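Local coordinates for glycoside hydrolase family 16 protein (Akkermansia muciniphila, PDB 6T2N) that probably hydrolyses internal beta-galactosidic linkages in mucin O-glycans, acting as an endo-O-glycanase of glycoside hydrolase family 16 in a human gut bacterium, at residues 271-276 with 292-297; 152-157 with 181-186; 91-96 with 133-138; 76-79 with 85-88. One frame throughout, in Å; residues are numbered along the deposited sequence.

Contact 1 (271-276 with 292-297); sequences LNSAVG and VKFLID. With CA (calcium ion), chain C.
Two strands meet face to face here, L271 packing on I296 and the F294 ring reaching S273 and N272. Segments 271-276 and 292-297 run nearly antiparallel, at 161°, with their axes 8.2 Å apart. No hydrogen bond joins them, because they belong to different sheets.

The first part is apolar. A methyl of L271, CD1, lies 4.2 Å from the methylene CG1 of I296, and the two side chains cross obliquely. L271 also touches V135 and I164.

The second part is an aromatic ring against oxygens. S273 OG sits 3.4 Å from F294 CB and 3.5 Å from the ring carbon CD2 of F294. On the ring's outer part, CE2 is 3.4 Å from the backbone O of N272. Both oxygens approach the ring obliquely. F294 has CG opposite its own N (chi1 -178°), which carries the ring toward strand 267-275. V154 and P162 also touch F294. The CB of N272 points away from strand 292-297, and its OD1 accepts from W165 NE1. A serine in place of F294 would probably leave a gap between the sheets and take away the packing against S273 and N272.

The third part is metal binding. D297 holds calcium by its backbone O at 2.6 Å and by OD1 at 2.7 Å. G98 O and E59 O also bind the ion.

This is the core of a two-sheet beta sandwich, the jelly-roll fold of family 16, with a calcium ion bound at one end of the contact.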
loop_
_atom_site.group_PDB
_atom_site.type_symbol
_atom_site.label_atom_id
_atom_site.label_comp_id
_atom_site.label_asym_id
_atom_site.label_seq_id
_atom_site.Cartn_x
_atom_site.Cartn_y
_atom_site.Cartn_z
ATOM N N LEU A 271 1.898 2.137 -3.589
ATOM C CA LEU A 271 3.339 2.096 -3.223
ATOM C C LEU A 271 3.758 3.526 -2.883
ATOM O O LEU A 271 3.565 4.399 -3.718
ATOM C CB LEU A 271 4.103 1.526 -4.413
ATOM C CG LEU A 271 3.538 0.231 -4.997
ATOM C CD1 LEU A 271 4.355 -0.217 -6.181
ATOM C CD2 LEU A 271 3.550 -0.870 -3.978
ATOM N N ASN A 272 4.244 3.784 -1.682
ATOM C CA ASN A 272 4.500 5.174 -1.243
ATOM C C ASN A 272 5.553 5.184 -0.113
ATOM O O ASN A 272 5.747 4.129 0.564
ATOM C CB ASN A 272 3.191 5.869 -0.870
ATOM C CG ASN A 272 2.735 5.427 0.501
ATOM O OD1 ASN A 272 2.182 4.358 0.644
ATOM N ND2 ASN A 272 3.107 6.143 1.541
ATOM N N SER A 273 6.275 6.308 0.023
ATOM C CA SER A 273 7.025 6.693 1.236
ATOM C C SER A 273 6.387 7.964 1.784
ATOM O O SER A 273 6.448 9.019 1.115
ATOM C CB SER A 273 8.460 6.894 0.967
ATOM O OG SER A 273 9.083 5.674 0.629
ATOM N N ALA A 274 5.780 7.860 2.955
ATOM C CA ALA A 274 5.390 9.040 3.735
ATOM C C ALA A 274 6.560 9.453 4.625
ATOM O O ALA A 274 7.573 8.754 4.614
ATOM C CB ALA A 274 4.169 8.761 4.549
ATOM N N VAL A 275 6.405 10.591 5.298
ATOM C CA VAL A 275 7.376 11.172 6.254
ATOM C C VAL A 275 6.535 11.545 7.471
ATOM O O VAL A 275 5.389 12.031 7.279
ATOM C CB VAL A 275 8.138 12.363 5.632
ATOM C CG1 VAL A 275 9.206 12.892 6.551
ATOM C CG2 VAL A 275 8.780 11.986 4.325
ATOM N N GLY A 276 7.035 11.255 8.665
ATOM C CA GLY A 276 6.310 11.550 9.910
ATOM C C GLY A 276 4.987 10.816 9.918
ATOM O O GLY A 276 4.920 9.717 9.403
ATOM N N VAL A 292 16.507 9.975 0.444
ATOM C CA VAL A 292 16.397 8.542 0.776
ATOM C C VAL A 292 15.522 7.976 -0.336
ATOM O O VAL A 292 14.741 8.812 -0.930
ATOM C CB VAL A 292 15.902 8.510 2.227
ATOM C CG1 VAL A 292 14.702 7.633 2.467
ATOM C CG2 VAL A 292 17.046 8.177 3.147
ATOM N N LYS A 293 15.734 6.691 -0.669
ATOM C CA LYS A 293 15.005 5.956 -1.751
ATOM C C LYS A 293 14.231 4.702 -1.259
ATOM O O LYS A 293 14.712 3.953 -0.416
ATOM C CB LYS A 293 16.033 5.546 -2.803
ATOM C CG LYS A 293 16.704 6.676 -3.547
ATOM C CD LYS A 293 17.658 6.200 -4.642
ATOM C CE LYS A 293 18.636 7.284 -5.069
ATOM N NZ LYS A 293 19.493 6.854 -6.204
ATOM N N PHE A 294 13.098 4.426 -1.870
ATOM C CA PHE A 294 12.329 3.169 -1.679
ATOM C C PHE A 294 12.341 2.524 -3.060
ATOM O O PHE A 294 11.885 3.234 -4.030
ATOM C CB PHE A 294 10.909 3.451 -1.148
ATOM C CG PHE A 294 9.980 2.303 -0.841
ATOM C CD1 PHE A 294 10.437 1.060 -0.453
ATOM C CD2 PHE A 294 8.615 2.519 -0.794
ATOM C CE1 PHE A 294 9.563 0.044 -0.079
ATOM C CE2 PHE A 294 7.742 1.507 -0.424
ATOM C CZ PHE A 294 8.222 0.259 -0.105
ATOM N N LEU A 295 12.914 1.314 -3.154
ATOM C CA LEU A 295 13.094 0.606 -4.435
ATOM C C LEU A 295 12.106 -0.546 -4.497
ATOM O O LEU A 295 12.138 -1.408 -3.571
ATOM C CB LEU A 295 14.535 0.104 -4.499
ATOM C CG LEU A 295 15.577 1.206 -4.343
ATOM C CD1 LEU A 295 16.972 0.652 -4.464
ATOM C CD2 LEU A 295 15.347 2.313 -5.365
ATOM N N ILE A 296 11.270 -0.585 -5.534
ATOM C CA ILE A 296 10.407 -1.779 -5.793
ATOM C C ILE A 296 11.007 -2.508 -6.991
ATOM O O ILE A 296 10.933 -1.964 -8.125
ATOM C CB ILE A 296 8.939 -1.390 -6.052
ATOM C CG1 ILE A 296 8.284 -0.791 -4.818
ATOM C CG2 ILE A 296 8.168 -2.573 -6.559
ATOM C CD1 ILE A 296 8.334 0.695 -4.797
ATOM N N ASP A 297 11.579 -3.685 -6.773
ATOM C CA ASP A 297 12.087 -4.468 -7.927
ATOM C C ASP A 297 10.891 -4.902 -8.797
ATOM O O ASP A 297 10.946 -4.727 -9.999
ATOM C CB ASP A 297 13.039 -5.577 -7.484
ATOM C CG ASP A 297 13.815 -6.189 -8.633
ATOM O OD1 ASP A 297 14.329 -5.444 -9.511
ATOM O OD2 ASP A 297 13.921 -7.403 -8.634
HETATM CA CA CA C . 12.809 -5.215 -11.774
#

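Contact 2 (152-157 with 181-186); sequences AKVPKT and DMLENI
V154 reaches L183 and N185 from just past the end of strand 146-153. The contact is small, burying 121 Å², and all three touching residues are themselves buried.

The apolar contact is between methyl groups. V154 CG1 lies 3.7 Å from L183 CD2, with the two side chains at an oblique angle. L183 directs its CG opposite its backbone N (chi1 161°), and this sends the branched end toward V154. Further partners close round the pair: F294 touches V154, while I164 and Y227 touch L183.

The contact with N185 is looser. The other methyl of V154, CG2, lies loosely beside the N185 side chain. No hydrogen bond crosses between the segments.

The second segment is bent. M182 and L183 both face I164 in the neighbouring strand, which makes a classic beta bulge. The chain turns a corner at M182, and L183 points to V154. M182 instead packs on Y227 and M229. Just before the corner, D181 OD2 is hydrogen-bonded to H198 NE2, and D181 OD1 lies close to E179 OE2.

E179, D181 and E184 fit the ExDxxE signature of family 16. In relatives its two glutamates are the nucleophile and the acid/base, and the bulge belongs to this form of the motif. L183 is thus an inward-facing core residue of what is probably the catalytic strand.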
loop_
_atom_site.group_PDB
_atom_site.type_symbol
_atom_site.label_atom_id
_atom_site.label_comp_id
_atom_site.label_asym_id
_atom_site.label_seq_id
_atom_site.Cartn_x
_atom_site.Cartn_y
_atom_site.Cartn_z
ATOM N N ALA A 152 10.917 -5.470 -2.714
ATOM C CA ALA A 152 11.290 -4.079 -2.356
ATOM C C ALA A 152 12.383 -3.999 -1.276
ATOM O O ALA A 152 12.328 -4.713 -0.228
ATOM C CB ALA A 152 10.046 -3.328 -1.932
ATOM N N LYS A 153 13.319 -3.078 -1.498
ATOM C CA LYS A 153 14.297 -2.625 -0.483
ATOM C C LYS A 153 13.778 -1.334 0.142
ATOM O O LYS A 153 13.258 -0.501 -0.594
ATOM C CB LYS A 153 15.657 -2.345 -1.112
ATOM C CG LYS A 153 16.789 -2.516 -0.115
ATOM C CD LYS A 153 18.195 -2.440 -0.684
ATOM C CE LYS A 153 18.864 -1.177 -0.188
ATOM N NZ LYS A 153 20.258 -1.076 -0.662
ATOM N N VAL A 154 13.872 -1.186 1.457
ATOM C CA VAL A 154 13.249 -0.025 2.153
ATOM C C VAL A 154 14.360 0.896 2.615
ATOM O O VAL A 154 15.471 0.456 2.951
ATOM C CB VAL A 154 12.317 -0.371 3.338
ATOM C CG1 VAL A 154 11.040 -1.059 2.873
ATOM C CG2 VAL A 154 12.980 -1.151 4.475
ATOM N N PRO A 155 14.051 2.213 2.639
ATOM C CA PRO A 155 15.012 3.222 3.072
ATOM C C PRO A 155 15.185 3.013 4.570
ATOM O O PRO A 155 14.414 2.314 5.106
ATOM C CB PRO A 155 14.301 4.531 2.744
ATOM C CG PRO A 155 12.825 4.166 2.862
ATOM C CD PRO A 155 12.753 2.796 2.236
ATOM N N LYS A 156 16.175 3.638 5.185
ATOM C CA LYS A 156 16.303 3.658 6.667
ATOM C C LYS A 156 16.905 5.011 7.061
ATOM O O LYS A 156 18.110 5.235 6.760
ATOM C CB LYS A 156 17.144 2.479 7.169
ATOM C CG LYS A 156 17.606 2.593 8.611
ATOM C CD LYS A 156 18.441 1.448 9.093
ATOM C CE LYS A 156 18.359 1.314 10.594
ATOM N NZ LYS A 156 19.571 0.681 11.159
ATOM N N THR A 157 16.071 5.840 7.698
ATOM C CA THR A 157 16.376 7.166 8.289
ATOM C C THR A 157 15.203 7.554 9.207
ATOM O O THR A 157 14.112 6.925 9.126
ATOM C CB THR A 157 16.666 8.166 7.161
ATOM O OG1 THR A 157 17.502 9.236 7.615
ATOM C CG2 THR A 157 15.405 8.740 6.557
ATOM N N ASP A 181 -2.545 -3.818 4.481
ATOM C CA ASP A 181 -1.188 -3.273 4.642
ATOM C C ASP A 181 -0.174 -4.417 4.546
ATOM O O ASP A 181 0.100 -5.044 5.616
ATOM C CB ASP A 181 -1.123 -2.611 6.023
ATOM C CG ASP A 181 -2.187 -1.512 6.224
ATOM O OD1 ASP A 181 -2.814 -1.140 5.207
ATOM O OD2 ASP A 181 -2.276 -0.980 7.363
ATOM N N MET A 182 0.353 -4.718 3.347
ATOM C CA MET A 182 1.341 -5.834 3.211
ATOM C C MET A 182 2.624 -5.422 3.968
ATOM O O MET A 182 3.169 -6.266 4.764
ATOM C CB MET A 182 1.617 -6.235 1.752
ATOM C CG MET A 182 0.360 -6.415 0.917
ATOM S SD MET A 182 0.607 -6.831 -0.865
ATOM C CE MET A 182 2.087 -7.861 -0.811
ATOM N N LEU A 183 3.041 -4.153 3.817
ATOM C CA LEU A 183 4.211 -3.600 4.548
ATOM C C LEU A 183 3.927 -2.201 5.086
ATOM O O LEU A 183 3.502 -1.335 4.302
ATOM C CB LEU A 183 5.427 -3.540 3.620
ATOM C CG LEU A 183 6.551 -2.605 4.078
ATOM C CD1 LEU A 183 7.233 -3.160 5.319
ATOM C CD2 LEU A 183 7.555 -2.394 2.962
ATOM N N GLU A 184 4.263 -2.013 6.359
ATOM C CA GLU A 184 4.529 -0.696 6.963
ATOM C C GLU A 184 5.710 -0.842 7.910
ATOM O O GLU A 184 5.781 -1.869 8.618
ATOM C CB GLU A 184 3.286 -0.219 7.679
ATOM C CG GLU A 184 2.198 0.217 6.736
ATOM C CD GLU A 184 0.937 0.530 7.494
ATOM O OE1 GLU A 184 0.442 -0.363 8.288
ATOM O OE2 GLU A 184 0.505 1.662 7.364
ATOM N N ASN A 185 6.622 0.126 7.881
ATOM C CA ASN A 185 7.896 0.089 8.648
ATOM C C ASN A 185 7.996 1.447 9.302
ATOM O O ASN A 185 7.579 2.364 8.600
ATOM C CB ASN A 185 9.059 -0.180 7.691
ATOM C CG ASN A 185 10.423 -0.176 8.341
ATOM O OD1 ASN A 185 10.733 -1.005 9.202
ATOM N ND2 ASN A 185 11.248 0.768 7.918
ATOM N N ILE A 186 8.497 1.602 10.529
ATOM C CA ILE A 186 8.734 3.001 11.003
ATOM C C ILE A 186 10.121 3.147 11.645
ATOM O O ILE A 186 10.572 2.176 12.289
ATOM C CB ILE A 186 7.580 3.477 11.900
ATOM C CG1 ILE A 186 7.366 2.543 13.094
ATOM C CG2 ILE A 186 6.282 3.662 11.092
ATOM C CD1 ILE A 186 6.560 3.177 14.217
#

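Contact 3 (91-96 with 133-138); sequences KNMRLE and GSVTTI
M93 reaches across to V135 with its sulfur. SD lies 4.0 Å from V135 CG1, and the two side chains run obliquely to each other. The same SD is 4.1 Å from the backbone O of S134. The bend at the last torsion of M93 (chi3 78°) keeps CE near V135 as well, while SD makes the closest approach. I65 and L102 also touch M93, and L100 touches V135.

N92 meets the other segment by its carbon end. Its CB is 3.8 Å from G133 N and 4.1 Å from G133 CA. The amide end works elsewhere: OD1 accepts from R89 NH2 and is also bonded to T87 OG1, and ND2 gives to E103 O. G133 has no side chain, so the backbones come close here.

R94 stays on its own side. R94 NH1 gives a 2.9 Å bond to K91 O, which lies in the guanidinium plane, while the donor sits well above the carbonyl plane. R94 NE forms a salt bridge with E96 OE1 at 3.4 Å.

The N92 amide thus bonds outside the two segments, and R94 bonds within its own. The join itself rests on van der Waals packing, with no directional bond across it.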
loop_
_atom_site.group_PDB
_atom_site.type_symbol
_atom_site.label_atom_id
_atom_site.label_comp_id
_atom_site.label_asym_id
_atom_site.label_seq_id
_atom_site.Cartn_x
_atom_site.Cartn_y
_atom_site.Cartn_z
ATOM N N LYS A 91 11.998 13.395 -9.596
ATOM C CA LYS A 91 12.859 13.797 -8.405
ATOM C C LYS A 91 12.467 12.815 -7.332
ATOM O O LYS A 91 13.425 12.262 -6.717
ATOM C CB LYS A 91 12.760 15.284 -7.992
ATOM C CG LYS A 91 13.576 15.684 -6.752
ATOM C CD LYS A 91 13.596 17.177 -6.384
ATOM C CE LYS A 91 14.674 17.484 -5.358
ATOM N NZ LYS A 91 14.340 18.669 -4.531
ATOM N N ASN A 92 11.136 12.619 -7.253
ATOM C CA ASN A 92 10.382 11.716 -6.321
ATOM C C ASN A 92 10.013 10.349 -6.948
ATOM O O ASN A 92 9.874 9.387 -6.176
ATOM C CB ASN A 92 9.143 12.445 -5.806
ATOM C CG ASN A 92 9.471 13.800 -5.177
ATOM O OD1 ASN A 92 8.935 14.826 -5.589
ATOM N ND2 ASN A 92 10.318 13.815 -4.147
ATOM N N MET A 93 9.936 10.208 -8.286
ATOM C CA MET A 93 9.350 9.040 -9.010
ATOM C C MET A 93 10.088 8.718 -10.309
ATOM O O MET A 93 10.003 9.525 -11.258
ATOM C CB MET A 93 7.924 9.394 -9.427
ATOM C CG MET A 93 6.894 8.393 -8.985
ATOM S SD MET A 93 5.252 9.147 -9.017
ATOM C CE MET A 93 4.980 9.053 -10.786
ATOM N N ARG A 94 10.721 7.556 -10.432
ATOM C CA ARG A 94 11.466 7.217 -11.682
ATOM C C ARG A 94 11.987 5.780 -11.614
ATOM O O ARG A 94 12.078 5.241 -10.478
ATOM C CB ARG A 94 12.678 8.136 -11.819
ATOM C CG ARG A 94 13.465 8.164 -10.481
ATOM C CD ARG A 94 14.871 8.954 -10.788
ATOM N NE ARG A 94 15.846 8.918 -9.711
ATOM C CZ ARG A 94 15.732 9.469 -8.534
ATOM N NH1 ARG A 94 14.805 10.316 -8.335
ATOM N NH2 ARG A 94 16.696 9.394 -7.664
ATOM N N LEU A 95 12.359 5.217 -12.779
ATOM C CA LEU A 95 12.959 3.867 -12.890
ATOM C C LEU A 95 14.459 4.066 -12.935
ATOM O O LEU A 95 14.876 4.824 -13.766
ATOM C CB LEU A 95 12.460 3.181 -14.157
ATOM C CG LEU A 95 10.952 3.247 -14.370
ATOM C CD1 LEU A 95 10.535 2.484 -15.624
ATOM C CD2 LEU A 95 10.228 2.735 -13.129
ATOM N N GLU A 96 15.168 3.531 -11.952
ATOM C CA GLU A 96 16.637 3.390 -11.886
ATOM C C GLU A 96 16.881 1.894 -11.689
ATOM O O GLU A 96 16.049 1.232 -11.036
ATOM C CB GLU A 96 17.269 4.209 -10.748
ATOM C CG GLU A 96 17.745 5.624 -11.102
ATOM C CD GLU A 96 18.315 6.442 -9.936
ATOM O OE1 GLU A 96 17.861 6.271 -8.801
ATOM O OE2 GLU A 96 19.230 7.275 -10.166
ATOM N N GLY A 133 7.296 10.337 -3.232
ATOM C CA GLY A 133 6.426 9.719 -4.271
ATOM C C GLY A 133 5.428 8.684 -3.745
ATOM O O GLY A 133 5.721 7.966 -2.789
ATOM N N SER A 134 4.304 8.592 -4.432
ATOM C CA SER A 134 3.215 7.629 -4.189
ATOM C C SER A 134 2.608 7.328 -5.556
ATOM O O SER A 134 2.290 8.321 -6.305
ATOM C CB SER A 134 2.174 8.169 -3.209
ATOM O OG SER A 134 1.170 7.198 -2.934
ATOM N N VAL A 135 2.493 6.037 -5.878
ATOM C CA VAL A 135 1.764 5.540 -7.078
ATOM C C VAL A 135 0.547 4.749 -6.617
ATOM O O VAL A 135 0.637 4.050 -5.592
ATOM C CB VAL A 135 2.659 4.686 -7.996
ATOM C CG1 VAL A 135 3.644 5.545 -8.757
ATOM C CG2 VAL A 135 3.370 3.571 -7.246
ATOM N N THR A 136 -0.515 4.794 -7.403
ATOM C CA THR A 136 -1.797 4.150 -7.057
ATOM C C THR A 136 -2.318 3.483 -8.319
ATOM O O THR A 136 -2.168 4.086 -9.426
ATOM C CB THR A 136 -2.757 5.202 -6.496
ATOM O OG1 THR A 136 -4.047 4.613 -6.311
ATOM C CG2 THR A 136 -2.842 6.420 -7.401
ATOM N N THR A 137 -2.924 2.314 -8.166
ATOM C CA THR A 137 -3.577 1.631 -9.301
ATOM C C THR A 137 -5.049 2.046 -9.339
ATOM O O THR A 137 -5.763 1.516 -10.181
ATOM C CB THR A 137 -3.304 0.124 -9.243
ATOM O OG1 THR A 137 -4.133 -0.510 -8.261
ATOM C CG2 THR A 137 -1.837 -0.163 -8.982
ATOM N N ILE A 138 -5.468 2.992 -8.494
ATOM C CA ILE A 138 -6.923 3.243 -8.235
ATOM C C ILE A 138 -7.617 3.194 -9.584
ATOM O O ILE A 138 -8.636 2.489 -9.673
ATOM C CB ILE A 138 -7.214 4.553 -7.456
ATOM C CG1 ILE A 138 -8.657 4.587 -6.913
ATOM C CG2 ILE A 138 -6.891 5.777 -8.282
ATOM C CD1 ILE A 138 -9.042 5.842 -6.136
#

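Contact 4 (76-79 with 85-88); sequences VIRN and TYTG
The loop between strands 71-72 and 85-86 returns beside the second strand, and V76, I77 and R78 meet T85 and Y86 there. Both strands pair with strand 127-136 of the mixed sheet.

V76 and T85 are closest in backbone. V76 CG2 lies 3.9 Å from T85 OG1 and 4.0 Å from T85 CB, the side chains crossing at about a right angle. V76 N is 3.6 Å from T85 OG1, which is too loose to count as a hydrogen bond. The amide of V76 is used by N111 OD1, and its carbonyl by N113 ND2.

I77 and R78 both come to one edge of the Y86 ring, near its plane. I77 CG1 is 4.0 Å from Y86 CD2. R78 NH1 is 4.0 Å from Y86 CE2, the next carbon round the ring. The guanidinium also presents an edge, and its plane is turned 47° from the ring. This is an edge contact, not a cation-pi stack. I77 CG2 sits over one face of the guanidinium and limits its position from that side.

R78 is stretched from CG to NE, which lets its end draw near the ring. Its NH2 makes a salt bridge with E73 OE2. The phenol end of Y86 has a weak bond from N272 ND2.

No hydrogen bond crosses between the segments; the backbone of Y86 pairs instead with G75. R78 also touches W165, and N79 touches W161. The arrangement is that of a connecting loop folded back on a short strand of the mixed sheet in the jelly-roll sandwich of family 16.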
loop_
_atom_site.group_PDB
_atom_site.type_symbol
_atom_site.label_atom_id
_atom_site.label_comp_id
_atom_site.label_asym_id
_atom_site.label_seq_id
_atom_site.Cartn_x
_atom_site.Cartn_y
_atom_site.Cartn_z
ATOM N N VAL A 76 -0.836 16.828 -0.602
ATOM C CA VAL A 76 -1.023 16.251 0.748
ATOM C C VAL A 76 -2.302 15.434 0.730
ATOM O O VAL A 76 -3.320 16.001 0.457
ATOM C CB VAL A 76 -1.039 17.372 1.788
ATOM C CG1 VAL A 76 -1.359 16.803 3.164
ATOM C CG2 VAL A 76 0.282 18.179 1.753
ATOM N N ILE A 77 -2.215 14.142 0.995
ATOM C CA ILE A 77 -3.380 13.226 0.936
ATOM C C ILE A 77 -3.861 12.815 2.335
ATOM O O ILE A 77 -5.046 12.964 2.557
ATOM C CB ILE A 77 -3.014 12.004 0.092
ATOM C CG1 ILE A 77 -2.542 12.423 -1.293
ATOM C CG2 ILE A 77 -4.205 11.057 0.001
ATOM C CD1 ILE A 77 -3.459 13.418 -1.932
ATOM N N ARG A 78 -2.985 12.281 3.187
ATOM C CA ARG A 78 -3.317 11.575 4.451
ATOM C C ARG A 78 -2.501 12.015 5.662
ATOM O O ARG A 78 -1.311 12.210 5.547
ATOM C CB ARG A 78 -2.848 10.125 4.422
ATOM C CG ARG A 78 -3.466 9.353 3.295
ATOM C CD ARG A 78 -2.816 8.006 3.101
ATOM N NE ARG A 78 -3.543 7.704 1.889
ATOM C CZ ARG A 78 -3.087 7.953 0.681
ATOM N NH1 ARG A 78 -1.850 8.364 0.533
ATOM N NH2 ARG A 78 -3.844 7.755 -0.374
ATOM N N ASN A 79 -3.081 11.862 6.840
ATOM C CA ASN A 79 -2.306 11.776 8.107
ATOM C C ASN A 79 -1.865 13.197 8.492
ATOM O O ASN A 79 -0.813 13.708 8.018
ATOM C CB ASN A 79 -1.174 10.751 8.011
ATOM C CG ASN A 79 -0.686 10.291 9.370
ATOM O OD1 ASN A 79 -0.543 11.067 10.315
ATOM N ND2 ASN A 79 -0.403 9.014 9.470
ATOM N N THR A 85 4.646 16.332 1.028
ATOM C CA THR A 85 3.711 16.490 -0.134
ATOM C C THR A 85 4.210 15.601 -1.281
ATOM O O THR A 85 5.411 15.345 -1.353
ATOM C CB THR A 85 3.546 17.956 -0.542
ATOM O OG1 THR A 85 2.449 18.022 -1.441
ATOM C CG2 THR A 85 4.754 18.515 -1.232
ATOM N N TYR A 86 3.297 15.106 -2.110
ATOM C CA TYR A 86 3.538 13.997 -3.070
ATOM C C TYR A 86 3.635 14.547 -4.501
ATOM O O TYR A 86 2.732 15.316 -4.890
ATOM C CB TYR A 86 2.388 12.976 -2.964
ATOM C CG TYR A 86 2.484 11.953 -1.856
ATOM C CD1 TYR A 86 3.685 11.365 -1.511
ATOM C CD2 TYR A 86 1.346 11.481 -1.244
ATOM C CE1 TYR A 86 3.766 10.410 -0.523
ATOM C CE2 TYR A 86 1.399 10.535 -0.249
ATOM C CZ TYR A 86 2.615 10.001 0.123
ATOM O OH TYR A 86 2.674 9.061 1.122
ATOM N N THR A 87 4.628 14.158 -5.311
ATOM C CA THR A 87 4.745 14.750 -6.685
ATOM C C THR A 87 5.095 13.714 -7.747
ATOM O O THR A 87 5.745 12.741 -7.412
ATOM C CB THR A 87 5.784 15.870 -6.815
ATOM O OG1 THR A 87 7.008 15.202 -7.144
ATOM C CG2 THR A 87 5.890 16.763 -5.591
ATOM N N GLY A 88 4.712 13.994 -8.991
ATOM C CA GLY A 88 4.838 13.035 -10.103
ATOM C C GLY A 88 6.156 13.219 -10.817
ATOM O O GLY A 88 6.391 12.453 -11.769
#

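Contact 1 sits in the middle of the set and touches the other three. Its centre is about 7 Å from that of contact 2 and about 9 Å from that of contact 3. K153 N is 2.9 Å from L295 O, a probable hydrogen bond joining contacts 1 and 2. L271 O meets V135 N at 2.9 Å in the other sheet, and the salt bridge of K293 NZ with E96 OE1 (3.1 Å) also ties contacts 1 and 3. S134 CB packs 3.8 Å from Y86 CZ between contacts 3 and 4. Contacts 2 and 4 do not touch, with centres about 17 Å apart. Contact 1 holds the calcium ligand D297, while contact 2 holds D181 and E184 of the probable catalytic signature.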